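Local coordinates for protein YPM (Yersinia pseudotuberculosis, PDB 1PM4) that acts as a superantigenic mitogen and toxin, probably stimulating T cells by engaging their receptors together with MHC class II molecules, at residues 4-9 with 101-106; 12-17 with 93-98; 19-24 with 111-116; 32-37 with 82-87; 45-50 with 88-93. All blocks are in the same frame, centred on the assembly; numbering follows the deposited sequence.

Overall arrangement
Starting at the N terminus, strand 6-13 pairs with the distant strand 96-103 at both ends: contact 1 closes the largest loop, and contact 2 closes a smaller one within it. Contact 3 follows, tying strand 18-23 of the other sheet to the C-terminal tail; because that tail lies beyond residue 106, its loop crosses those of contacts 1 and 2. Contacts 4 and 5 fall within all three loops and cross each other. Contact 4 joins the two sheets through the core, whereas contact 5 pairs strands 47-54 and 84-90 inside one sheet. Together they hold the two four-stranded antiparallel sheets of the jelly roll and its tail.

Contact 1: 4-9 with 101-106; sequences PNIATY and DATVHD
The carboxylate of Asp101 takes the hydroxyl of Thr8 from above its plane, OG1 donating to OD1 at 2.7 Å and standing 44° out of that plane; the two side chains run side by side in the same direction. Both belong to the antiparallel pairing of strands 6-13 and 96-103 in one sheet of the jelly roll. The amide of Asn5 lies against a methyl instead, ND2 resting 3.7 Å from Val104 CG2. The other methyl, Val104 CG1, comes within 3.6 Å of Tyr9 OH and also touches Ala7 CB, so this valine touches three side chains of segment 4-9; the hydroxyl of Tyr9 itself is hydrogen-bonded to the Asp112 carboxylate. Ala7 and Ala102 form the hydrogen-bonded pair, flanked by the non-hydrogen-bonded pairs Ile6-Thr103 and Thr8-Asp101. With CG1 beside the backbone N (chi1 -56°), Ile6 brings its CD1 to 3.6 Å from Thr103 OG1, a hydroxyl engaged with the backbone N of Tyr35 on strand 32-39. Beyond the last bridge, Val104 N donates to Asn5 O at 2.9 Å, and a water accepts from Asn5 N and donates to Val104 O at 2.7 Å.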
# COMPACT_ATOMS: atom_id res chain seq x y z
N PRO A 4 -22.55 -1.27 -8.36
CA PRO A 4 -21.32 -0.82 -9.04
C PRO A 4 -21.29 -0.83 -10.60
O PRO A 4 -21.79 -1.75 -11.27
CB PRO A 4 -20.25 -1.81 -8.53
CG PRO A 4 -20.99 -2.96 -7.96
CD PRO A 4 -22.32 -2.45 -7.52
N ASN A 5 -20.67 0.17 -11.17
CA ASN A 5 -20.56 0.24 -12.61
C ASN A 5 -19.15 -0.25 -13.00
O ASN A 5 -18.20 0.44 -12.68
CB ASN A 5 -20.76 1.66 -13.07
CG ASN A 5 -20.92 1.78 -14.59
OD1 ASN A 5 -20.93 0.79 -15.32
ND2 ASN A 5 -21.05 3.02 -15.07
N ILE A 6 -19.06 -1.45 -13.55
CA ILE A 6 -17.79 -2.06 -13.98
C ILE A 6 -17.82 -2.11 -15.50
O ILE A 6 -18.81 -2.63 -16.10
CB ILE A 6 -17.62 -3.53 -13.40
CG1 ILE A 6 -17.73 -3.61 -11.88
CG2 ILE A 6 -16.30 -4.19 -13.81
CD1 ILE A 6 -17.01 -2.59 -11.13
N ALA A 7 -16.80 -1.60 -16.16
CA ALA A 7 -16.68 -1.70 -17.62
C ALA A 7 -15.61 -2.68 -17.96
O ALA A 7 -14.76 -2.96 -17.11
CB ALA A 7 -16.26 -0.38 -18.20
N THR A 8 -15.52 -3.09 -19.22
CA THR A 8 -14.39 -3.91 -19.66
C THR A 8 -13.70 -3.26 -20.83
O THR A 8 -14.32 -2.98 -21.86
CB THR A 8 -14.87 -5.33 -20.07
OG1 THR A 8 -15.45 -5.99 -18.93
CG2 THR A 8 -13.68 -6.19 -20.55
N TYR A 9 -12.41 -2.97 -20.66
CA TYR A 9 -11.55 -2.48 -21.71
C TYR A 9 -10.84 -3.67 -22.32
O TYR A 9 -10.28 -4.49 -21.58
CB TYR A 9 -10.51 -1.54 -21.14
CG TYR A 9 -11.12 -0.26 -20.52
CD1 TYR A 9 -11.31 0.87 -21.28
CD2 TYR A 9 -11.51 -0.23 -19.21
CE1 TYR A 9 -11.86 1.99 -20.71
CE2 TYR A 9 -12.05 0.86 -18.61
CZ TYR A 9 -12.26 1.98 -19.38
OH TYR A 9 -12.82 3.14 -18.86
N ASP A 101 -11.36 -5.42 -16.50
CA ASP A 101 -12.62 -5.09 -15.89
C ASP A 101 -12.34 -4.08 -14.80
O ASP A 101 -11.47 -4.31 -13.95
CB ASP A 101 -13.24 -6.29 -15.25
CG ASP A 101 -13.53 -7.40 -16.18
OD1 ASP A 101 -13.60 -7.26 -17.42
OD2 ASP A 101 -13.64 -8.55 -15.69
N ALA A 102 -12.97 -2.92 -14.86
CA ALA A 102 -12.74 -1.86 -13.84
C ALA A 102 -13.95 -1.01 -13.52
O ALA A 102 -14.74 -0.69 -14.39
CB ALA A 102 -11.69 -0.93 -14.35
N THR A 103 -14.02 -0.59 -12.28
CA THR A 103 -14.98 0.42 -11.85
C THR A 103 -14.86 1.64 -12.72
O THR A 103 -13.78 2.10 -12.94
CB THR A 103 -14.65 0.86 -10.42
OG1 THR A 103 -14.73 -0.24 -9.56
CG2 THR A 103 -15.78 1.79 -9.92
N VAL A 104 -15.96 2.10 -13.28
CA VAL A 104 -15.96 3.38 -13.95
C VAL A 104 -17.01 4.29 -13.34
O VAL A 104 -17.99 3.85 -12.78
CB VAL A 104 -16.17 3.29 -15.45
CG1 VAL A 104 -15.04 2.52 -16.08
CG2 VAL A 104 -17.47 2.64 -15.79
N HIS A 105 -16.79 5.58 -13.51
CA HIS A 105 -17.78 6.50 -12.98
C HIS A 105 -18.73 6.97 -14.04
O HIS A 105 -19.91 7.14 -13.76
CB HIS A 105 -17.13 7.63 -12.21
CG HIS A 105 -17.24 7.45 -10.74
ND1 HIS A 105 -16.30 6.74 -10.03
CD2 HIS A 105 -18.22 7.77 -9.86
CE1 HIS A 105 -16.66 6.68 -8.76
NE2 HIS A 105 -17.83 7.29 -8.64
N ASP A 106 -18.27 7.16 -15.26
CA ASP A 106 -19.23 7.51 -16.31
C ASP A 106 -19.66 6.21 -17.01
O ASP A 106 -20.17 5.27 -16.35
CB ASP A 106 -18.67 8.61 -17.24
CG ASP A 106 -19.25 10.02 -16.94
OD1 ASP A 106 -20.36 10.13 -16.36
OD2 ASP A 106 -18.65 11.07 -17.24
O HOH W 1 -18.88 2.84 -10.44

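Contact 2: 12-17 with 93-98; sequences TIQGKG and SETSNY
Ile13 and Ser96 form the hydrogen-bonded pair that anchors this end of strands 6-13 and 96-103: Ile13 N reaches Ser96 O at 2.7 Å with an N-H...O angle of 171°, and Ser96 N answers to Ile13 O at 3.0 Å. Past that pair, Thr95 OG1, set beside its own backbone N (chi1 -68°), accepts from Gly15 N at 3.3 Å, just as segment 12-17 enters the type II turn from Gln14 to Gly17. Ser96 OG bonds the carbonyl of Glu94, meeting it from above the carbonyl plane, and also has Asn42 as a partner. Two waters add longer links. One joins Thr12 OG1 to ND2 of Asn97, whose OD1 accepts from the backbone N of Thr41; the other sits 2.5 Å from Ser93 OG and is weakly reached by Lys16 NZ, whose main partner is the carbonyl of Asn91. The carbon of that lysine still packs, CE lying 3.4 Å from Ser93 OG. Further out, Thr12 CG2 and Thr95 CG2 touch at 3.7 Å. The Tyr98 ring turns its edge to the peptide between Thr12 and Ile13, and Ile13 CB lies 4.0 Å from Tyr98 CD2, the two side chains crossing at about a right angle. On the inner side, Ile13 and Tyr98 both meet Ile88 and Val19 of the other sheet. The contact therefore divides by chemistry: the Thr95 hydroxyl extends the link past the Ile13-Ser96 pair and waters add to it, while Ile13 and Tyr98 lead into the core.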
# COMPACT_ATOMS: atom_id res chain seq x y z
N THR A 12 -4.89 -5.14 -27.23
CA THR A 12 -3.73 -5.95 -27.42
C THR A 12 -2.53 -5.16 -26.95
O THR A 12 -2.48 -3.95 -27.20
CB THR A 12 -3.57 -6.21 -28.95
OG1 THR A 12 -4.74 -6.92 -29.44
CG2 THR A 12 -2.43 -7.12 -29.21
N ILE A 13 -1.64 -5.81 -26.18
CA ILE A 13 -0.49 -5.08 -25.64
C ILE A 13 0.75 -5.74 -26.15
O ILE A 13 0.98 -6.96 -26.01
CB ILE A 13 -0.54 -5.00 -24.10
CG1 ILE A 13 0.59 -4.12 -23.59
CG2 ILE A 13 -0.64 -6.41 -23.45
CD1 ILE A 13 0.48 -3.80 -22.12
N GLN A 14 1.55 -4.98 -26.85
CA GLN A 14 2.77 -5.50 -27.42
C GLN A 14 3.77 -6.00 -26.36
O GLN A 14 3.69 -5.62 -25.19
CB GLN A 14 3.41 -4.38 -28.27
CG GLN A 14 2.59 -4.22 -29.58
CD GLN A 14 2.68 -2.82 -30.17
OE1 GLN A 14 2.99 -1.86 -29.44
NE2 GLN A 14 2.47 -2.72 -31.46
N GLY A 15 4.69 -6.84 -26.79
CA GLY A 15 5.77 -7.29 -25.90
C GLY A 15 6.43 -6.12 -25.16
O GLY A 15 6.78 -5.11 -25.79
N LYS A 16 6.58 -6.28 -23.83
CA LYS A 16 7.18 -5.30 -22.93
C LYS A 16 6.45 -3.96 -22.89
O LYS A 16 6.90 -3.09 -22.13
CB LYS A 16 8.68 -5.12 -23.28
CG LYS A 16 9.50 -6.37 -23.34
CD LYS A 16 9.45 -7.10 -21.97
CE LYS A 16 10.42 -8.24 -21.85
NZ LYS A 16 10.17 -9.10 -20.72
N GLY A 17 5.28 -3.85 -23.53
CA GLY A 17 4.59 -2.58 -23.59
C GLY A 17 3.89 -2.23 -22.27
O GLY A 17 3.72 -3.10 -21.35
N SER A 93 7.71 -10.84 -23.50
CA SER A 93 8.01 -10.35 -24.84
C SER A 93 6.88 -10.70 -25.85
O SER A 93 6.90 -10.24 -26.97
CB SER A 93 9.34 -10.85 -25.31
OG SER A 93 10.31 -10.47 -24.37
N GLU A 94 5.92 -11.52 -25.45
CA GLU A 94 4.81 -11.95 -26.28
C GLU A 94 3.69 -10.95 -26.34
O GLU A 94 3.08 -10.60 -25.31
CB GLU A 94 4.28 -13.31 -25.80
CG GLU A 94 3.20 -13.91 -26.69
CD GLU A 94 2.90 -15.40 -26.37
OE1 GLU A 94 2.37 -16.05 -27.24
OE2 GLU A 94 3.09 -15.86 -25.24
N THR A 95 3.39 -10.49 -27.55
CA THR A 95 2.26 -9.61 -27.77
C THR A 95 1.01 -10.38 -27.45
O THR A 95 0.87 -11.54 -27.89
CB THR A 95 2.25 -9.15 -29.23
OG1 THR A 95 3.40 -8.29 -29.42
CG2 THR A 95 1.01 -8.32 -29.50
N SER A 96 0.19 -9.78 -26.60
CA SER A 96 -0.93 -10.46 -25.97
C SER A 96 -2.23 -9.67 -25.96
O SER A 96 -2.21 -8.46 -25.80
CB SER A 96 -0.58 -10.74 -24.51
OG SER A 96 0.65 -11.44 -24.34
N ASN A 97 -3.36 -10.37 -26.05
CA ASN A 97 -4.65 -9.76 -25.72
C ASN A 97 -4.62 -9.30 -24.27
O ASN A 97 -3.97 -9.94 -23.41
CB ASN A 97 -5.76 -10.83 -25.87
CG ASN A 97 -7.05 -10.48 -25.12
OD1 ASN A 97 -7.27 -10.85 -23.93
ND2 ASN A 97 -7.94 -9.74 -25.85
N TYR A 98 -5.35 -8.24 -23.96
CA TYR A 98 -5.75 -7.99 -22.57
C TYR A 98 -7.22 -7.62 -22.47
O TYR A 98 -7.84 -7.17 -23.45
CB TYR A 98 -4.88 -6.88 -21.95
CG TYR A 98 -5.22 -5.47 -22.47
CD1 TYR A 98 -6.16 -4.68 -21.86
CD2 TYR A 98 -4.50 -4.92 -23.53
CE1 TYR A 98 -6.49 -3.46 -22.37
CE2 TYR A 98 -4.76 -3.67 -23.99
CZ TYR A 98 -5.76 -2.90 -23.38
OH TYR A 98 -6.07 -1.62 -23.88
O HOH W 2 -6.91 -9.03 -28.60
O HOH W 3 11.21 -11.70 -22.37

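Contact 3: 19-24 with 111-116; sequences VCIIGN and SDVLTK
Leu114 points toward strand 18-23 and spreads its two methyls over it: CD2 meets Ile22 CG2 at 3.8 Å, with the two side chains crossing at about a right angle, while CD1 rests 3.9 Å from Cys20 CB. Between these methyl contacts the leucine's own CB covers Cys20 O, the acceptor of the bond from Leu114 N at 2.8 Å. Ile22 carries its CG1 opposite the backbone N (chi1 -171°), which leaves CG2 on the side facing the leucine. Asp112 runs obliquely to Ile21, its CB 4.1 Å from Ile21 CG2, and its carbonyl takes the N-H of Ile22 at 2.8 Å, in the carbonyl plane. Val113 turns away from the strand, although its CG1 still lies 4.2 Å from Val19 CG1. Ile21 and Val113 make the single backbone bridge, so the C-terminal tail borders the edge of strand 18-23 that lies across from strand 84-90. A water continues the link, accepting from Cys20 N and donating to Leu114 O at 2.9 Å. Chemically the tail is fixed in three ways: by the backbone bonds, by the disulfide from Cys20 to Cys117 a little further on, and by the carboxylate of the buried Asp112. That carboxylate bonds Tyr9 OH and forms a salt bridge with Lys25, which would probably favour its charged form.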
# COMPACT_ATOMS: atom_id res chain seq x y z
N VAL A 19 0.35 0.07 -21.02
CA VAL A 19 -0.85 0.77 -21.45
C VAL A 19 -1.51 1.31 -20.19
O VAL A 19 -1.65 0.56 -19.21
CB VAL A 19 -1.81 -0.20 -22.17
CG1 VAL A 19 -3.17 0.46 -22.37
CG2 VAL A 19 -1.26 -0.62 -23.55
N CYS A 20 -1.87 2.62 -20.19
CA CYS A 20 -2.51 3.22 -19.05
C CYS A 20 -3.93 3.68 -19.39
O CYS A 20 -4.16 4.27 -20.48
CB CYS A 20 -1.70 4.41 -18.53
SG CYS A 20 -0.27 3.95 -17.57
N ILE A 21 -4.84 3.39 -18.48
CA ILE A 21 -6.25 3.66 -18.64
C ILE A 21 -6.67 4.54 -17.46
O ILE A 21 -6.43 4.21 -16.29
CB ILE A 21 -7.07 2.34 -18.73
CG1 ILE A 21 -6.63 1.58 -19.99
CG2 ILE A 21 -8.61 2.64 -18.76
CD1 ILE A 21 -7.30 0.30 -20.18
N ILE A 22 -7.22 5.70 -17.78
CA ILE A 22 -7.61 6.64 -16.74
C ILE A 22 -9.12 6.48 -16.35
O ILE A 22 -9.95 6.17 -17.16
CB ILE A 22 -7.31 8.09 -17.19
CG1 ILE A 22 -7.49 9.08 -16.05
CG2 ILE A 22 -8.17 8.50 -18.28
CD1 ILE A 22 -6.64 10.35 -16.35
N GLY A 23 -9.38 6.76 -15.11
CA GLY A 23 -10.73 6.75 -14.55
C GLY A 23 -11.00 8.04 -13.83
O GLY A 23 -10.09 8.65 -13.26
N ASN A 24 -12.28 8.41 -13.82
CA ASN A 24 -12.73 9.63 -13.17
C ASN A 24 -11.90 10.86 -13.57
O ASN A 24 -11.39 11.57 -12.72
CB ASN A 24 -12.73 9.46 -11.65
CG ASN A 24 -13.38 10.64 -10.97
OD1 ASN A 24 -14.30 11.20 -11.53
ND2 ASN A 24 -12.91 11.01 -9.80
N SER A 111 -11.33 7.76 -24.99
CA SER A 111 -10.30 8.64 -24.46
C SER A 111 -9.77 8.15 -23.08
O SER A 111 -8.83 8.70 -22.57
CB SER A 111 -10.81 10.09 -24.42
OG SER A 111 -11.81 10.24 -23.47
N ASP A 112 -10.38 7.11 -22.50
CA ASP A 112 -9.89 6.59 -21.24
C ASP A 112 -8.52 5.93 -21.45
O ASP A 112 -7.77 5.84 -20.52
CB ASP A 112 -10.85 5.56 -20.59
CG ASP A 112 -12.23 6.12 -20.27
OD1 ASP A 112 -12.44 7.39 -20.18
OD2 ASP A 112 -13.20 5.35 -20.04
N VAL A 113 -8.28 5.40 -22.65
CA VAL A 113 -6.98 4.78 -23.00
C VAL A 113 -6.01 5.89 -23.30
O VAL A 113 -6.14 6.61 -24.30
CB VAL A 113 -7.08 3.78 -24.16
CG1 VAL A 113 -5.74 3.10 -24.34
CG2 VAL A 113 -8.12 2.71 -23.81
N LEU A 114 -5.10 6.10 -22.37
CA LEU A 114 -4.12 7.17 -22.48
C LEU A 114 -3.11 6.88 -23.55
O LEU A 114 -2.74 5.71 -23.84
CB LEU A 114 -3.37 7.37 -21.15
CG LEU A 114 -4.28 7.81 -20.01
CD1 LEU A 114 -3.41 7.91 -18.79
CD2 LEU A 114 -5.06 9.17 -20.31
N THR A 115 -2.63 7.94 -24.17
CA THR A 115 -1.55 7.76 -25.11
C THR A 115 -0.24 7.52 -24.42
O THR A 115 0.69 6.97 -25.02
CB THR A 115 -1.36 8.97 -26.07
OG1 THR A 115 -1.06 10.14 -25.31
CG2 THR A 115 -2.55 9.25 -26.84
N LYS A 116 -0.14 7.92 -23.16
CA LYS A 116 1.07 7.77 -22.42
C LYS A 116 0.86 7.56 -20.94
O LYS A 116 -0.10 8.10 -20.38
CB LYS A 116 1.97 8.96 -22.69
CG LYS A 116 1.59 10.24 -22.00
CD LYS A 116 2.84 11.28 -22.15
CE LYS A 116 4.08 10.89 -21.25
NZ LYS A 116 5.38 10.40 -21.99
O HOH W 4 -0.88 4.17 -22.30
O HOH W 5 -11.98 8.45 -16.89

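Contact 4: 32-37 with 82-87; sequences GELYAV and LSWIWK
Leu34 lays its CD2 methyl on the face of Trp84, 3.3 Å from the centroid of the six-membered ring and 11° off the ring normal, a close CH-pi contact. Its other methyl, CD1, touches the same indole at CD2, 3.8 Å away. Two residues along, Ala36 repeats the theme with Trp86: the alanine CB stands 3.4 Å from the centroid of the six-membered ring, again over a face. The opposite face of that indole is covered by Trp84 CD1, 3.4 Å above the plane, so Trp86 is held between the Ala36 methyl and this atom of Trp84. A chi1 of 57° puts the Trp84 ring between its backbone N and carbonyl carbon, with Leu34 over one face. Around them, Leu51 packs on both tryptophans, Asn24 on Trp84, and Leu100 and Ala102 on Trp86. The segments belong to different sheets, their axes 9.9 Å apart and 14° from parallel, so this is face-to-face packing in the hydrophobic core of the jelly roll. Strand 32-39 lies between 96-103 and 72-78 in one sheet, and strand 84-90 between 18-23 and 47-54 in the other.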
# COMPACT_ATOMS: atom_id res chain seq x y z
N GLY A 32 -16.06 5.17 -2.25
CA GLY A 32 -16.37 3.75 -2.22
C GLY A 32 -15.22 2.95 -2.77
O GLY A 32 -14.07 3.39 -2.68
N GLU A 33 -15.50 1.77 -3.30
CA GLU A 33 -14.45 0.87 -3.69
C GLU A 33 -14.13 1.05 -5.19
O GLU A 33 -15.01 1.17 -6.05
CB GLU A 33 -14.82 -0.59 -3.37
CG GLU A 33 -13.91 -1.71 -3.96
CD GLU A 33 -14.54 -3.12 -3.86
OE1 GLU A 33 -14.68 -3.61 -2.72
OE2 GLU A 33 -14.90 -3.74 -4.90
N LEU A 34 -12.87 1.06 -5.48
CA LEU A 34 -12.38 0.95 -6.82
C LEU A 34 -12.03 -0.52 -6.94
O LEU A 34 -11.45 -1.09 -6.02
CB LEU A 34 -11.14 1.79 -6.97
CG LEU A 34 -11.30 3.28 -7.13
CD1 LEU A 34 -9.91 3.91 -7.25
CD2 LEU A 34 -12.14 3.59 -8.37
N TYR A 35 -12.37 -1.14 -8.06
CA TYR A 35 -12.10 -2.56 -8.32
C TYR A 35 -11.59 -2.65 -9.72
O TYR A 35 -12.06 -1.95 -10.62
CB TYR A 35 -13.38 -3.37 -8.14
CG TYR A 35 -13.36 -4.72 -8.76
CD1 TYR A 35 -13.05 -5.80 -8.01
CD2 TYR A 35 -13.64 -4.91 -10.11
CE1 TYR A 35 -13.02 -7.06 -8.56
CE2 TYR A 35 -13.58 -6.15 -10.67
CZ TYR A 35 -13.28 -7.22 -9.90
OH TYR A 35 -13.23 -8.52 -10.39
N ALA A 36 -10.60 -3.51 -9.94
CA ALA A 36 -10.22 -3.86 -11.30
C ALA A 36 -9.57 -5.22 -11.27
O ALA A 36 -9.06 -5.65 -10.27
CB ALA A 36 -9.27 -2.84 -11.94
N VAL A 37 -9.68 -5.91 -12.38
CA VAL A 37 -8.94 -7.21 -12.58
C VAL A 37 -8.53 -7.26 -14.02
O VAL A 37 -9.31 -6.91 -14.91
CB VAL A 37 -9.75 -8.46 -12.17
CG1 VAL A 37 -11.02 -8.57 -12.99
CG2 VAL A 37 -8.87 -9.68 -12.19
N LEU A 82 -10.74 12.70 -7.22
CA LEU A 82 -9.43 12.49 -7.77
C LEU A 82 -9.48 11.39 -8.79
O LEU A 82 -10.32 10.48 -8.73
CB LEU A 82 -8.43 12.12 -6.68
CG LEU A 82 -7.90 13.29 -5.83
CD1 LEU A 82 -6.86 12.71 -4.88
CD2 LEU A 82 -7.29 14.38 -6.69
N SER A 83 -8.57 11.49 -9.74
CA SER A 83 -8.56 10.54 -10.82
C SER A 83 -7.58 9.46 -10.47
O SER A 83 -6.72 9.56 -9.56
CB SER A 83 -8.27 11.20 -12.18
OG SER A 83 -7.04 11.84 -12.15
N TRP A 84 -7.71 8.37 -11.19
CA TRP A 84 -6.84 7.23 -10.95
C TRP A 84 -6.41 6.74 -12.30
O TRP A 84 -7.09 7.01 -13.30
CB TRP A 84 -7.60 6.15 -10.18
CG TRP A 84 -8.82 5.64 -10.76
CD1 TRP A 84 -8.93 4.67 -11.68
CD2 TRP A 84 -10.18 6.03 -10.42
NE1 TRP A 84 -10.24 4.42 -11.96
CE2 TRP A 84 -11.05 5.24 -11.21
CE3 TRP A 84 -10.74 6.96 -9.52
CZ2 TRP A 84 -12.47 5.36 -11.17
CZ3 TRP A 84 -12.15 7.08 -9.45
CH2 TRP A 84 -13.00 6.28 -10.27
N ILE A 85 -5.31 6.01 -12.32
CA ILE A 85 -4.84 5.28 -13.50
C ILE A 85 -4.57 3.84 -13.17
O ILE A 85 -3.92 3.47 -12.15
CB ILE A 85 -3.59 5.93 -14.04
CG1 ILE A 85 -3.97 7.23 -14.72
CG2 ILE A 85 -2.79 5.01 -15.06
CD1 ILE A 85 -2.71 8.02 -15.00
N TRP A 86 -5.07 2.99 -14.05
CA TRP A 86 -4.69 1.60 -14.12
C TRP A 86 -3.54 1.46 -15.14
O TRP A 86 -3.74 1.74 -16.31
CB TRP A 86 -5.87 0.79 -14.64
CG TRP A 86 -7.10 0.96 -13.81
CD1 TRP A 86 -8.27 1.52 -14.25
CD2 TRP A 86 -7.37 0.43 -12.50
NE1 TRP A 86 -9.18 1.52 -13.24
CE2 TRP A 86 -8.71 0.84 -12.16
CE3 TRP A 86 -6.63 -0.22 -11.54
CZ2 TRP A 86 -9.28 0.57 -10.97
CZ3 TRP A 86 -7.22 -0.47 -10.29
CH2 TRP A 86 -8.56 -0.10 -10.03
N LYS A 87 -2.37 1.07 -14.68
CA LYS A 87 -1.27 0.79 -15.58
C LYS A 87 -1.09 -0.71 -15.77
O LYS A 87 -0.94 -1.44 -14.79
CB LYS A 87 0.01 1.36 -14.99
CG LYS A 87 1.23 1.07 -15.76
CD LYS A 87 2.43 1.93 -15.31
CE LYS A 87 3.61 1.64 -16.10
NZ LYS A 87 4.93 2.28 -15.56

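Contact 5: 45-50 with 88-93; sequences ADMTLI and IKNNSS
Met47, Thr48 and Leu49 pair antiparallel with Asn90, Lys89 and Ile88 across the two inner strands of one jelly-roll sheet, and the pairing finishes in an Asx turn. Thr48 and Lys89 form the hydrogen-bonded pair, with Lys89 N reaching Thr48 O at 2.9 Å. Where the second strand ends, the Asn91 side chain continues the link. Its ND2 donates twice, to Thr48 OG1 at 3.0 Å in an almost straight bond (176°) lying in the amide plane, and to Asp46 OD1 at 3.0 Å from above the carboxylate plane. The planes of carboxylate and amide are 70° apart. These two bonds, with a water that donates to Asn91 OD1 at 2.7 Å, help hold the amide's rotation. Asn91 N bonds Asp46 O at 2.8 Å. In the Asx turn, Asn90 OD1 accepts from Ser92 N at 3.0 Å; a second water, bound to Asp46 N, donates to the same oxygen. On the face carrying Met47, Leu49 and Ile88, Met47 SD lies 4.3 Å from Ile88 CG2. That face meets the opposite sheet, at Leu38 of strand 32-39 and Ile13 of strand 6-13, while strands 18-23 and 59-67 flank the pair within its own sheet.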
# COMPACT_ATOMS: atom_id res chain seq x y z
N ALA A 45 -0.09 -15.47 -20.41
CA ALA A 45 0.20 -14.07 -20.22
C ALA A 45 0.88 -13.82 -18.89
O ALA A 45 0.55 -14.46 -17.86
CB ALA A 45 -1.10 -13.31 -20.31
N ASP A 46 1.84 -12.89 -18.90
CA ASP A 46 2.55 -12.46 -17.72
C ASP A 46 2.50 -10.93 -17.65
O ASP A 46 3.20 -10.25 -18.45
CB ASP A 46 3.98 -12.90 -17.83
CG ASP A 46 4.79 -12.57 -16.61
OD1 ASP A 46 4.33 -11.86 -15.68
OD2 ASP A 46 5.96 -13.03 -16.55
N MET A 47 1.55 -10.38 -16.85
CA MET A 47 1.28 -8.93 -16.78
C MET A 47 1.05 -8.48 -15.34
O MET A 47 0.70 -9.28 -14.44
CB MET A 47 0.01 -8.59 -17.59
CG MET A 47 0.14 -9.02 -19.02
SD MET A 47 -1.45 -8.50 -19.86
CE MET A 47 -1.25 -9.39 -21.34
N THR A 48 1.34 -7.22 -15.12
CA THR A 48 1.11 -6.58 -13.86
C THR A 48 0.18 -5.44 -13.99
O THR A 48 0.26 -4.69 -14.94
CB THR A 48 2.51 -6.14 -13.27
OG1 THR A 48 3.34 -7.31 -13.07
CG2 THR A 48 2.36 -5.49 -11.88
N LEU A 49 -0.73 -5.33 -13.04
CA LEU A 49 -1.65 -4.21 -12.95
C LEU A 49 -1.28 -3.34 -11.75
O LEU A 49 -1.22 -3.82 -10.61
CB LEU A 49 -3.04 -4.75 -12.72
CG LEU A 49 -4.14 -3.72 -12.58
CD1 LEU A 49 -4.37 -2.89 -13.85
CD2 LEU A 49 -5.51 -4.35 -12.18
N ILE A 50 -1.11 -2.06 -12.02
CA ILE A 50 -0.73 -1.11 -10.99
C ILE A 50 -1.78 -0.01 -10.94
O ILE A 50 -2.16 0.54 -11.96
CB ILE A 50 0.63 -0.50 -11.28
CG1 ILE A 50 1.67 -1.57 -11.48
CG2 ILE A 50 1.04 0.43 -10.14
CD1 ILE A 50 2.97 -1.03 -12.11
N ILE A 88 -1.14 -1.14 -17.00
CA ILE A 88 -0.96 -2.52 -17.42
C ILE A 88 0.43 -2.62 -17.99
O ILE A 88 0.75 -1.97 -19.01
CB ILE A 88 -1.99 -2.92 -18.55
CG1 ILE A 88 -3.44 -2.77 -18.01
CG2 ILE A 88 -1.77 -4.35 -18.98
CD1 ILE A 88 -4.52 -2.69 -19.09
N LYS A 89 1.24 -3.49 -17.39
CA LYS A 89 2.57 -3.74 -17.86
C LYS A 89 2.63 -5.17 -18.40
O LYS A 89 2.28 -6.09 -17.69
CB LYS A 89 3.61 -3.53 -16.78
CG LYS A 89 5.07 -3.87 -17.22
CD LYS A 89 5.64 -3.18 -18.52
CE LYS A 89 7.05 -3.64 -18.93
NZ LYS A 89 7.92 -2.71 -19.82
N ASN A 90 3.06 -5.31 -19.66
CA ASN A 90 3.33 -6.63 -20.20
C ASN A 90 4.75 -7.07 -19.86
O ASN A 90 5.71 -6.46 -20.33
CB ASN A 90 3.05 -6.65 -21.70
CG ASN A 90 3.17 -8.04 -22.26
OD1 ASN A 90 3.37 -9.00 -21.50
ND2 ASN A 90 3.04 -8.17 -23.56
N ASN A 91 4.88 -8.01 -18.94
CA ASN A 91 6.21 -8.48 -18.51
C ASN A 91 6.84 -9.44 -19.52
O ASN A 91 8.07 -9.70 -19.50
CB ASN A 91 6.03 -9.19 -17.18
CG ASN A 91 5.47 -8.32 -16.12
OD1 ASN A 91 5.92 -7.16 -15.95
ND2 ASN A 91 4.51 -8.84 -15.37
N SER A 92 6.01 -10.00 -20.38
CA SER A 92 6.45 -10.92 -21.43
C SER A 92 6.85 -10.20 -22.70
O SER A 92 6.41 -9.06 -22.97
CB SER A 92 5.28 -11.88 -21.78
OG SER A 92 5.54 -12.75 -22.84
N SER A 93 7.71 -10.84 -23.50
CA SER A 93 8.01 -10.35 -24.84
C SER A 93 6.88 -10.70 -25.85
O SER A 93 6.90 -10.24 -26.97
CB SER A 93 9.34 -10.85 -25.31
OG SER A 93 10.31 -10.47 -24.37
O HOH W 6 1.71 -11.35 -21.40
O HOH W 7 6.04 -5.82 -13.56